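Local atomic coordinates of necrotic enteritis toxin B (Clostridium perfringens, PDB entry 4I0N), a protein that forms pores, probably in host cell membranes, as a secreted bacterial toxin with the alpha-hemolysin fold. Residues Ile157-Lys160 / Ala166-Asp169; Ile118-Ser121 / Asn125-Val128; Pro65-Ile70 / Thr268-Glu273; Asp52-Leu57 / Ile278-His283. All coordinates share one frame; numbering follows the deposited sequence.

Contact 1 (Ile157-Lys160 / Ala166-Asp169)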
loop_
_atom_site.group_PDB
_atom_site.type_symbol
_atom_site.label_atom_id
_atom_site.label_comp_id
_atom_site.label_asym_id
_atom_site.label_seq_id
_atom_site.Cartn_x
_atom_site.Cartn_y
_atom_site.Cartn_z
ATOM N N ILE A 157 5.341 6.758 3.064
ATOM C CA ILE A 157 6.272 6.816 4.198
ATOM C C ILE A 157 6.473 5.382 4.654
ATOM O O ILE A 157 5.516 4.734 5.093
ATOM C CB ILE A 157 5.691 7.660 5.363
ATOM C CG1 ILE A 157 5.354 9.083 4.862
ATOM C CG2 ILE A 157 6.653 7.664 6.578
ATOM C CD1 ILE A 157 4.331 9.820 5.717
ATOM N N GLN A 158 7.689 4.855 4.532
ATOM C CA GLN A 158 7.924 3.539 5.142
ATOM C C GLN A 158 8.080 3.738 6.649
ATOM O O GLN A 158 9.077 4.288 7.109
ATOM C CB GLN A 158 9.118 2.794 4.547
ATOM C CG GLN A 158 9.208 1.355 5.112
ATOM C CD GLN A 158 10.249 0.475 4.439
ATOM O OE1 GLN A 158 11.391 0.890 4.231
ATOM N NE2 GLN A 158 9.860 -0.769 4.117
ATOM N N ARG A 159 7.067 3.334 7.403
ATOM C CA ARG A 159 6.985 3.640 8.835
ATOM C C ARG A 159 7.616 2.564 9.710
ATOM O O ARG A 159 8.021 2.849 10.844
ATOM C CB ARG A 159 5.533 3.885 9.245
ATOM C CG ARG A 159 4.560 2.816 8.742
ATOM C CD ARG A 159 3.129 3.085 9.182
ATOM N NE ARG A 159 3.005 3.105 10.640
ATOM C CZ ARG A 159 2.845 2.031 11.410
ATOM N NH1 ARG A 159 2.789 0.814 10.884
ATOM N NH2 ARG A 159 2.745 2.174 12.729
ATOM N N LYS A 160 7.702 1.341 9.186
ATOM C CA LYS A 160 8.398 0.248 9.886
ATOM C C LYS A 160 9.215 -0.576 8.900
ATOM O O LYS A 160 8.789 -0.817 7.769
ATOM C CB LYS A 160 7.407 -0.674 10.624
ATOM C CG LYS A 160 6.537 0.011 11.685
ATOM C CD LYS A 160 7.333 0.357 12.940
ATOM C CE LYS A 160 6.501 1.228 13.874
ATOM N NZ LYS A 160 7.231 1.515 15.138
ATOM N N ALA A 166 7.272 -4.958 7.676
ATOM C CA ALA A 166 7.515 -3.832 6.799
ATOM C C ALA A 166 6.167 -3.132 6.711
ATOM O O ALA A 166 5.135 -3.777 6.494
ATOM C CB ALA A 166 7.937 -4.314 5.406
ATOM N N SER A 167 6.160 -1.829 6.932
ATOM C CA SER A 167 4.904 -1.094 6.926
ATOM C C SER A 167 5.057 0.240 6.214
ATOM O O SER A 167 6.089 0.877 6.336
ATOM C CB SER A 167 4.429 -0.872 8.354
ATOM O OG SER A 167 3.216 -0.131 8.344
ATOM N N TRP A 168 4.015 0.639 5.488
ATOM C CA TRP A 168 4.006 1.858 4.690
ATOM C C TRP A 168 2.699 2.603 4.897
ATOM O O TRP A 168 1.631 1.994 4.872
ATOM C CB TRP A 168 4.099 1.534 3.208
ATOM C CG TRP A 168 5.364 0.851 2.781
ATOM C CD1 TRP A 168 6.519 1.448 2.357
ATOM C CD2 TRP A 168 5.596 -0.560 2.730
ATOM N NE1 TRP A 168 7.464 0.494 2.043
ATOM C CE2 TRP A 168 6.923 -0.749 2.260
ATOM C CE3 TRP A 168 4.809 -1.690 3.031
ATOM C CZ2 TRP A 168 7.481 -2.027 2.053
ATOM C CZ3 TRP A 168 5.378 -2.961 2.861
ATOM C CH2 TRP A 168 6.691 -3.118 2.367
ATOM N N ASP A 169 2.794 3.913 5.106
ATOM C CA ASP A 169 1.628 4.784 5.028
ATOM C C ASP A 169 1.675 5.537 3.722
ATOM O O ASP A 169 2.695 6.146 3.386
ATOM C CB ASP A 169 1.617 5.780 6.187
ATOM C CG ASP A 169 1.057 5.192 7.447
ATOM O OD1 ASP A 169 0.550 4.049 7.410
ATOM O OD2 ASP A 169 1.113 5.875 8.483
#
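R159 reaches S167 through two bends. Its CG sits between the backbone N and the carbonyl carbon (chi1 48°), and the chain bends at chi3 (-61°). R159 NH1 donates to S167 OG at 2.7 Å, nearly in the guanidinium plane. That hydroxyl also bonds N88 on the neighbouring strand. R159 and K160 both face S167, which makes a classic beta bulge in this antiparallel hairpin. S167 O accepts from R159 N at 2.9 Å and, weakly, from K160 N at 3.3 Å. S167 N returns a bond to K160 O at 2.9 Å. Beyond the bulge, I157 N gives a bond to D169 O at 2.7 Å. On the other face, Q158 and W168 lie side by side, with amide and indole planes 20° apart. Q158 NE2 approaches W168 CZ2 to 3.4 Å, but its polar partner is S103; W168 NE1 bonds P105 O. R159 NE makes only a long salt bridge, 4.0 Å, to D169 OD2. The main salt bridge of D169 goes to R86. The carboxylate thus probably balances two arginines, while S167 OG holds one end of the guanidinium, at its edge.

Contact 2 (Ile118-Ser121 / Asn125-Val128)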
loop_
_atom_site.group_PDB
_atom_site.type_symbol
_atom_site.label_atom_id
_atom_site.label_comp_id
_atom_site.label_asym_id
_atom_site.label_seq_id
_atom_site.Cartn_x
_atom_site.Cartn_y
_atom_site.Cartn_z
ATOM N N ILE A 118 14.433 -4.498 -6.110
ATOM C CA ILE A 118 15.201 -5.222 -5.101
ATOM C C ILE A 118 15.829 -6.397 -5.836
ATOM O O ILE A 118 15.146 -7.112 -6.546
ATOM C CB ILE A 118 14.307 -5.664 -3.884
ATOM C CG1 ILE A 118 15.116 -6.439 -2.837
ATOM C CG2 ILE A 118 13.048 -6.427 -4.338
ATOM C CD1 ILE A 118 14.456 -6.386 -1.453
ATOM N N GLY A 119 17.126 -6.586 -5.663
ATOM C CA GLY A 119 17.852 -7.577 -6.453
ATOM C C GLY A 119 18.537 -8.602 -5.569
ATOM O O GLY A 119 18.898 -8.309 -4.417
ATOM N N TYR A 120 18.699 -9.807 -6.119
ATOM C CA TYR A 120 19.416 -10.881 -5.443
ATOM C C TYR A 120 20.658 -11.219 -6.248
ATOM O O TYR A 120 20.581 -11.432 -7.454
ATOM C CB TYR A 120 18.526 -12.125 -5.284
ATOM C CG TYR A 120 19.262 -13.285 -4.651
ATOM C CD1 TYR A 120 19.274 -13.445 -3.267
ATOM C CD2 TYR A 120 19.958 -14.211 -5.427
ATOM C CE1 TYR A 120 19.962 -14.493 -2.670
ATOM C CE2 TYR A 120 20.661 -15.263 -4.837
ATOM C CZ TYR A 120 20.651 -15.397 -3.456
ATOM O OH TYR A 120 21.321 -16.429 -2.848
ATOM N N SER A 121 21.799 -11.269 -5.574
ATOM C CA SER A 121 23.039 -11.720 -6.197
ATOM C C SER A 121 23.410 -13.101 -5.697
ATOM O O SER A 121 23.309 -13.379 -4.500
ATOM C CB SER A 121 24.175 -10.767 -5.871
ATOM O OG SER A 121 23.918 -9.498 -6.434
ATOM N N ASN A 125 23.790 -11.784 -1.504
ATOM C CA ASN A 125 23.671 -10.334 -1.320
ATOM C C ASN A 125 22.342 -9.786 -1.854
ATOM O O ASN A 125 21.919 -10.125 -2.961
ATOM C CB ASN A 125 24.858 -9.587 -1.941
ATOM C CG ASN A 125 26.157 -9.784 -1.165
ATOM O OD1 ASN A 125 26.157 -10.202 -0.001
ATOM N ND2 ASN A 125 27.278 -9.480 -1.813
ATOM N N ILE A 126 21.697 -8.946 -1.051
ATOM C CA ILE A 126 20.417 -8.319 -1.407
ATOM C C ILE A 126 20.629 -6.812 -1.557
ATOM O O ILE A 126 21.190 -6.158 -0.667
ATOM C CB ILE A 126 19.315 -8.606 -0.336
ATOM C CG1 ILE A 126 19.028 -10.109 -0.245
ATOM C CG2 ILE A 126 18.025 -7.811 -0.628
ATOM C CD1 ILE A 126 18.164 -10.630 -1.375
ATOM N N SER A 127 20.195 -6.273 -2.691
ATOM C CA SER A 127 20.414 -4.866 -3.004
ATOM C C SER A 127 19.103 -4.143 -3.310
ATOM O O SER A 127 18.201 -4.726 -3.911
ATOM C CB SER A 127 21.362 -4.726 -4.186
ATOM O OG SER A 127 21.587 -3.344 -4.440
ATOM N N VAL A 128 19.015 -2.875 -2.905
ATOM C CA VAL A 128 17.824 -2.049 -3.168
ATOM C C VAL A 128 18.141 -0.718 -3.875
ATOM O O VAL A 128 17.255 0.159 -3.953
ATOM C CB VAL A 128 16.988 -1.768 -1.865
ATOM C CG1 VAL A 128 16.381 -3.064 -1.326
ATOM C CG2 VAL A 128 17.811 -1.055 -0.796
HETATM O O HOH W 1 22.142 -7.991 -5.278
#
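G119 and S127 form an antiparallel hydrogen-bonded pair. G119 N donates to S127 O at 2.8 Å, in the carbonyl plane, and S127 N returns a bond to G119 O at 3.0 Å. Next to them, Y120 and I126 are a non-hydrogen-bonded pair. S121 N then reaches N125 O at 2.9 Å. A water beside this last bond holds S121 OG at 2.6 Å and donates to N125 O at 3.2 Å. The side chains of I118, Y120 and I126 pack on the face turned to the body of the protein. I126 carries CG1 beside its backbone N (chi1 -63°) and bends again at chi2 (-77°). This lays CD1 at the edge of the Y120 ring, 3.6 Å from Y120 CD1. Its other branch, CG2, meets I118 CG1 at 3.9 Å. I118 CD1 runs alongside V128 and touches V128 CG1 at 3.8 Å. Further out, T55 and L57 support I126, A225 and A227 support I118, and D48 bonds the Y120 hydroxyl. Residues 129-142, just beyond, are not modelled. The beta hairpin of strands 113-120 and 126-127, in a small three-stranded sheet stowed on the beta sandwich, is consistent with the folded pre-stem of a leukocidin-type monomer.

Contact 3 (Pro65-Ile70 / Thr268-Glu273); sequences PSDKQI and TSEYNE
D67 and E270 bring two carboxylates together where the chain crosses from one sheet of the alpha-hemolysin-fold beta sandwich to the other. D67 lies in the turn between strands 53-65 and 69-72, and E270 lies on strand 258-279. From the D67 backbone, CB points toward E270. CG stands anti to the backbone N and comes within 4.0 Å of E270 OE1. OD1 turns back to its own turn and accepts from Q69 NE2 at 3.0 Å, on the syn side but out of the carboxylate plane. OD2 is the tip that meets the other segment. Its neighbour there is E270 OE1, and both atoms are acceptors. Basic neighbours probably make this tolerable. K80 forms a salt bridge with D67 OD2, and R245 does so with E270 OE1. R245 also makes a long, weak ion pair with D67 and bonds P65 O, so it ties both segments to strand 236-255. A magnesium ion is about 8 Å from the D67 side chain, too far to be bound by it. The two acidic side chains cross at about a right angle. Their carboxylate planes are 63° apart, and D67 OD2 lies 3.3 Å from E270 OE1.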
loop_
_atom_site.group_PDB
_atom_site.type_symbol
_atom_site.label_atom_id
_atom_site.label_comp_id
_atom_site.label_asym_id
_atom_site.label_seq_id
_atom_site.Cartn_x
_atom_site.Cartn_y
_atom_site.Cartn_z
ATOM N N PRO A 65 -10.033 -0.218 -2.322
ATOM C CA PRO A 65 -11.005 0.775 -2.838
ATOM C C PRO A 65 -11.024 2.040 -1.979
ATOM O O PRO A 65 -10.754 1.973 -0.774
ATOM C CB PRO A 65 -12.373 0.073 -2.730
ATOM C CG PRO A 65 -12.098 -1.311 -2.271
ATOM C CD PRO A 65 -10.680 -1.455 -1.832
ATOM N N SER A 66 -11.302 3.187 -2.599
ATOM C CA SER A 66 -11.291 4.439 -1.842
ATOM C C SER A 66 -12.517 4.526 -0.935
ATOM O O SER A 66 -12.474 5.144 0.132
ATOM C CB SER A 66 -11.263 5.658 -2.781
ATOM O OG SER A 66 -12.433 5.720 -3.596
ATOM N N ASP A 67 -13.609 3.924 -1.395
ATOM C CA ASP A 67 -14.924 4.053 -0.749
ATOM C C ASP A 67 -15.330 5.508 -0.530
ATOM O O ASP A 67 -15.999 5.845 0.451
ATOM C CB ASP A 67 -14.957 3.283 0.571
ATOM C CG ASP A 67 -16.361 3.072 1.084
ATOM O OD1 ASP A 67 -17.239 2.716 0.274
ATOM O OD2 ASP A 67 -16.592 3.302 2.281
ATOM N N LYS A 68 -14.954 6.381 -1.462
ATOM C CA LYS A 68 -15.392 7.779 -1.380
ATOM C C LYS A 68 -16.907 7.829 -1.490
ATOM O O LYS A 68 -17.487 7.168 -2.344
ATOM C CB LYS A 68 -14.809 8.614 -2.518
ATOM C CG LYS A 68 -15.045 10.107 -2.335
ATOM C CD LYS A 68 -15.154 10.845 -3.675
ATOM C CE LYS A 68 -16.544 10.823 -4.218
ATOM N NZ LYS A 68 -16.658 11.615 -5.458
ATOM N N GLN A 69 -17.540 8.616 -0.628
ATOM C CA GLN A 69 -19.012 8.662 -0.570
ATOM C C GLN A 69 -19.419 10.086 -0.312
ATOM O O GLN A 69 -18.750 10.773 0.437
ATOM C CB GLN A 69 -19.538 7.795 0.589
ATOM C CG GLN A 69 -19.257 6.333 0.416
ATOM C CD GLN A 69 -19.838 5.454 1.490
ATOM O OE1 GLN A 69 -20.483 5.919 2.430
ATOM N NE2 GLN A 69 -19.615 4.155 1.354
ATOM N N ILE A 70 -20.540 10.506 -0.896
ATOM C CA ILE A 70 -21.054 11.852 -0.670
ATOM C C ILE A 70 -22.491 11.756 -0.187
ATOM O O ILE A 70 -23.269 10.939 -0.708
ATOM C CB ILE A 70 -20.958 12.704 -1.958
ATOM C CG1 ILE A 70 -19.499 13.128 -2.196
ATOM C CG2 ILE A 70 -21.926 13.927 -1.912
ATOM C CD1 ILE A 70 -19.241 13.639 -3.605
ATOM N N THR A 268 -15.089 5.972 11.675
ATOM C CA THR A 268 -14.907 4.617 11.182
ATOM C C THR A 268 -13.635 4.545 10.331
ATOM O O THR A 268 -13.202 5.551 9.759
ATOM C CB THR A 268 -16.117 4.194 10.307
ATOM O OG1 THR A 268 -16.308 5.172 9.277
ATOM C CG2 THR A 268 -17.407 4.109 11.163
ATOM N N SER A 269 -13.044 3.354 10.260
ATOM C CA SER A 269 -12.009 3.050 9.270
ATOM C C SER A 269 -12.265 1.627 8.778
ATOM O O SER A 269 -13.145 0.916 9.306
ATOM C CB SER A 269 -10.591 3.186 9.867
ATOM O OG SER A 269 -10.374 2.243 10.918
ATOM N N GLU A 270 -11.547 1.198 7.744
ATOM C CA GLU A 270 -11.771 -0.170 7.277
ATOM C C GLU A 270 -10.497 -0.968 7.294
ATOM O O GLU A 270 -9.414 -0.412 7.188
ATOM C CB GLU A 270 -12.427 -0.189 5.899
ATOM C CG GLU A 270 -13.864 0.295 5.965
ATOM C CD GLU A 270 -14.617 0.056 4.660
ATOM O OE1 GLU A 270 -15.476 0.903 4.324
ATOM O OE2 GLU A 270 -14.340 -0.961 3.980
ATOM N N TYR A 271 -10.637 -2.276 7.470
ATOM C CA TYR A 271 -9.477 -3.151 7.651
ATOM C C TYR A 271 -9.742 -4.511 7.027
ATOM O O TYR A 271 -10.803 -5.086 7.240
ATOM C CB TYR A 271 -9.213 -3.329 9.137
ATOM C CG TYR A 271 -8.054 -4.254 9.462
ATOM C CD1 TYR A 271 -6.770 -3.743 9.683
ATOM C CD2 TYR A 271 -8.241 -5.628 9.564
ATOM C CE1 TYR A 271 -5.698 -4.595 9.994
ATOM C CE2 TYR A 271 -7.176 -6.487 9.865
ATOM C CZ TYR A 271 -5.920 -5.965 10.090
ATOM O OH TYR A 271 -4.885 -6.828 10.389
ATOM N N ASN A 272 -8.770 -5.037 6.287
ATOM C CA ASN A 272 -8.870 -6.411 5.780
ATOM C C ASN A 272 -7.487 -7.009 5.751
ATOM O O ASN A 272 -6.544 -6.311 5.428
ATOM C CB ASN A 272 -9.469 -6.418 4.362
ATOM C CG ASN A 272 -10.959 -6.073 4.362
ATOM O OD1 ASN A 272 -11.358 -4.962 3.979
ATOM N ND2 ASN A 272 -11.786 -7.008 4.828
ATOM N N GLU A 273 -7.360 -8.294 6.063
ATOM C CA GLU A 273 -6.053 -8.930 6.013
ATOM C C GLU A 273 -6.103 -10.260 5.244
ATOM O O GLU A 273 -7.167 -10.883 5.106
ATOM C CB GLU A 273 -5.465 -9.113 7.404
ATOM C CG GLU A 273 -6.277 -10.014 8.292
ATOM C CD GLU A 273 -5.538 -10.374 9.572
ATOM O OE1 GLU A 273 -5.038 -9.462 10.245
ATOM O OE2 GLU A 273 -5.461 -11.572 9.888
#

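Contact 4 (Asp52-Leu57 / Ile278-His283); sequences DKKTAL and INWQDH
K54 NZ is gripped by three oxygens where its side chain passes W280: the carbonyls of K232 and A234, and a water 2.8 Å from NZ. The same water lies 2.6 Å from W280 O and can link the ammonium to that carbonyl. The contact joins the two sheets of the beta sandwich in the alpha-hemolysin fold. Strand 53-65 belongs to one, and W280 begins the turn after strand 258-279 of the other. K54 and W280 slide past each other in opposite directions. The lysine bends at chi3 (-89°) and again at chi4 (-140°), which brings CE to 4.0 Å from W280 CE3 and NZ to 4.0 Å from W280 CB. The far rim of the indole rests against the strand. W280 CZ3 meets T55 C edge-on at 3.8 Å, and CH2 touches A56 CB at 3.7 Å. I278 CG2 lies over one face of the ring, toward the rim. L228 and A230 of the next strand also touch the indole, and its NE1 bonds S237 OG. These partners hold the buried ring from several directions. The turn carrying W280 is closed by an Asx motif. N279 OD1 accepts from D282 N at 3.0 Å, with the donor well above the carbonyl plane.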
loop_
_atom_site.group_PDB
_atom_site.type_symbol
_atom_site.label_atom_id
_atom_site.label_comp_id
_atom_site.label_asym_id
_atom_site.label_seq_id
_atom_site.Cartn_x
_atom_site.Cartn_y
_atom_site.Cartn_z
ATOM N N ASP A 52 24.786 -19.506 2.394
ATOM C CA ASP A 52 24.505 -20.386 3.533
ATOM C C ASP A 52 23.078 -20.268 4.101
ATOM O O ASP A 52 22.718 -20.992 5.033
ATOM C CB ASP A 52 25.589 -20.302 4.628
ATOM C CG ASP A 52 25.851 -18.884 5.091
ATOM O OD1 ASP A 52 24.898 -18.094 5.153
ATOM O OD2 ASP A 52 27.031 -18.564 5.391
ATOM N N LYS A 53 22.265 -19.395 3.500
ATOM C CA LYS A 53 20.833 -19.328 3.799
ATOM C C LYS A 53 20.000 -19.510 2.516
ATOM O O LYS A 53 20.567 -19.674 1.419
ATOM C CB LYS A 53 20.485 -18.011 4.504
ATOM C CG LYS A 53 21.180 -17.838 5.875
ATOM C CD LYS A 53 20.723 -16.582 6.619
ATOM C CE LYS A 53 19.424 -16.804 7.388
ATOM N NZ LYS A 53 19.536 -17.731 8.562
ATOM N N LYS A 54 18.670 -19.502 2.664
ATOM C CA LYS A 54 17.731 -19.546 1.528
ATOM C C LYS A 54 17.071 -18.198 1.463
ATOM O O LYS A 54 16.832 -17.603 2.501
ATOM C CB LYS A 54 16.557 -20.499 1.798
ATOM C CG LYS A 54 16.837 -21.930 1.798
ATOM C CD LYS A 54 15.560 -22.661 1.605
ATOM C CE LYS A 54 14.850 -22.979 2.879
ATOM N NZ LYS A 54 14.307 -24.363 2.718
ATOM N N THR A 55 16.710 -17.759 0.259
ATOM C CA THR A 55 16.064 -16.462 0.070
ATOM C C THR A 55 14.854 -16.563 -0.851
ATOM O O THR A 55 14.854 -17.321 -1.816
ATOM C CB THR A 55 17.062 -15.437 -0.534
ATOM O OG1 THR A 55 18.214 -15.347 0.316
ATOM C CG2 THR A 55 16.405 -14.042 -0.705
ATOM N N ALA A 56 13.809 -15.807 -0.540
ATOM C CA ALA A 56 12.714 -15.637 -1.482
ATOM C C ALA A 56 12.502 -14.140 -1.673
ATOM O O ALA A 56 12.445 -13.410 -0.700
ATOM C CB ALA A 56 11.457 -16.276 -0.955
ATOM N N LEU A 57 12.388 -13.693 -2.915
ATOM C CA LEU A 57 11.980 -12.319 -3.199
ATOM C C LEU A 57 10.460 -12.374 -3.361
ATOM O O LEU A 57 9.948 -13.204 -4.116
ATOM C CB LEU A 57 12.617 -11.817 -4.501
ATOM C CG LEU A 57 14.142 -11.630 -4.548
ATOM C CD1 LEU A 57 14.529 -10.940 -5.837
ATOM C CD2 LEU A 57 14.649 -10.808 -3.373
ATOM N N ILE A 278 4.085 -19.424 3.111
ATOM C CA ILE A 278 5.278 -19.509 2.296
ATOM C C ILE A 278 5.778 -20.942 2.431
ATOM O O ILE A 278 6.348 -21.326 3.454
ATOM C CB ILE A 278 6.360 -18.509 2.749
ATOM C CG1 ILE A 278 5.769 -17.088 2.882
ATOM C CG2 ILE A 278 7.563 -18.533 1.800
ATOM C CD1 ILE A 278 5.147 -16.547 1.572
ATOM N N ASN A 279 5.534 -21.733 1.396
ATOM C CA ASN A 279 5.871 -23.145 1.420
ATOM C C ASN A 279 7.279 -23.270 0.852
ATOM O O ASN A 279 7.443 -23.412 -0.364
ATOM C CB ASN A 279 4.863 -23.934 0.572
ATOM C CG ASN A 279 5.000 -25.446 0.748
ATOM O OD1 ASN A 279 6.077 -25.963 1.053
ATOM N ND2 ASN A 279 3.912 -26.151 0.538
ATOM N N TRP A 280 8.292 -23.151 1.709
ATOM C CA TRP A 280 9.680 -23.184 1.222
ATOM C C TRP A 280 10.000 -24.554 0.629
ATOM O O TRP A 280 10.707 -24.654 -0.393
ATOM C CB TRP A 280 10.661 -22.868 2.363
ATOM C CG TRP A 280 10.526 -21.478 2.914
ATOM C CD1 TRP A 280 9.667 -21.042 3.889
ATOM C CD2 TRP A 280 11.294 -20.348 2.518
ATOM N NE1 TRP A 280 9.864 -19.702 4.127
ATOM C CE2 TRP A 280 10.864 -19.253 3.300
ATOM C CE3 TRP A 280 12.327 -20.162 1.587
ATOM C CZ2 TRP A 280 11.410 -17.963 3.160
ATOM C CZ3 TRP A 280 12.877 -18.881 1.446
ATOM C CH2 TRP A 280 12.422 -17.808 2.244
ATOM N N GLN A 281 9.444 -25.603 1.242
ATOM C CA GLN A 281 9.734 -26.970 0.841
ATOM C C GLN A 281 9.334 -27.231 -0.614
ATOM O O GLN A 281 10.091 -27.827 -1.368
ATOM C CB GLN A 281 9.008 -27.943 1.767
ATOM C CG GLN A 281 9.338 -29.399 1.533
ATOM C CD GLN A 281 8.861 -30.280 2.674
ATOM O OE1 GLN A 281 7.848 -29.994 3.314
ATOM N NE2 GLN A 281 9.598 -31.349 2.941
ATOM N N ASP A 282 8.143 -26.783 -0.994
ATOM C CA ASP A 282 7.618 -27.016 -2.339
ATOM C C ASP A 282 7.735 -25.802 -3.271
ATOM O O ASP A 282 7.298 -25.864 -4.431
ATOM C CB ASP A 282 6.153 -27.459 -2.244
ATOM C CG ASP A 282 5.969 -28.774 -1.494
ATOM O OD1 ASP A 282 6.856 -29.648 -1.564
ATOM O OD2 ASP A 282 4.901 -28.937 -0.851
ATOM N N HIS A 283 8.332 -24.717 -2.772
ATOM C CA HIS A 283 8.456 -23.431 -3.492
ATOM C C HIS A 283 7.106 -22.902 -3.960
ATOM O O HIS A 283 6.943 -22.551 -5.130
ATOM C CB HIS A 283 9.444 -23.534 -4.662
ATOM C CG HIS A 283 10.779 -24.046 -4.243
ATOM N ND1 HIS A 283 11.268 -25.269 -4.653
ATOM C CD2 HIS A 283 11.687 -23.546 -3.373
ATOM C CE1 HIS A 283 12.446 -25.474 -4.090
ATOM N NE2 HIS A 283 12.720 -24.447 -3.303
HETATM O O HOH W 2 13.173 -24.202 0.185
#

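Strand 53-65 supplies the first segment of contact 4 and runs into the turn of contact 3. The hairpins of contacts 2 and 1 follow in that order. Strand 258-279 then closes contact 3 and, at its end, contact 4. Both hairpins are therefore nested inside the two long loops. Contacts 3 and 4 share that strand, yet their centres are 34 Å apart. Contacts 1, 3 and 4 all reach the large curled sheet. Contacts 2 and 4 are neighbours, 15 Å between centres: Y120 and I126 pack on T55, and I126 also on L57. The probable pre-stem thus rests directly on a sandwich strand, consistent with a monomer before pore formation.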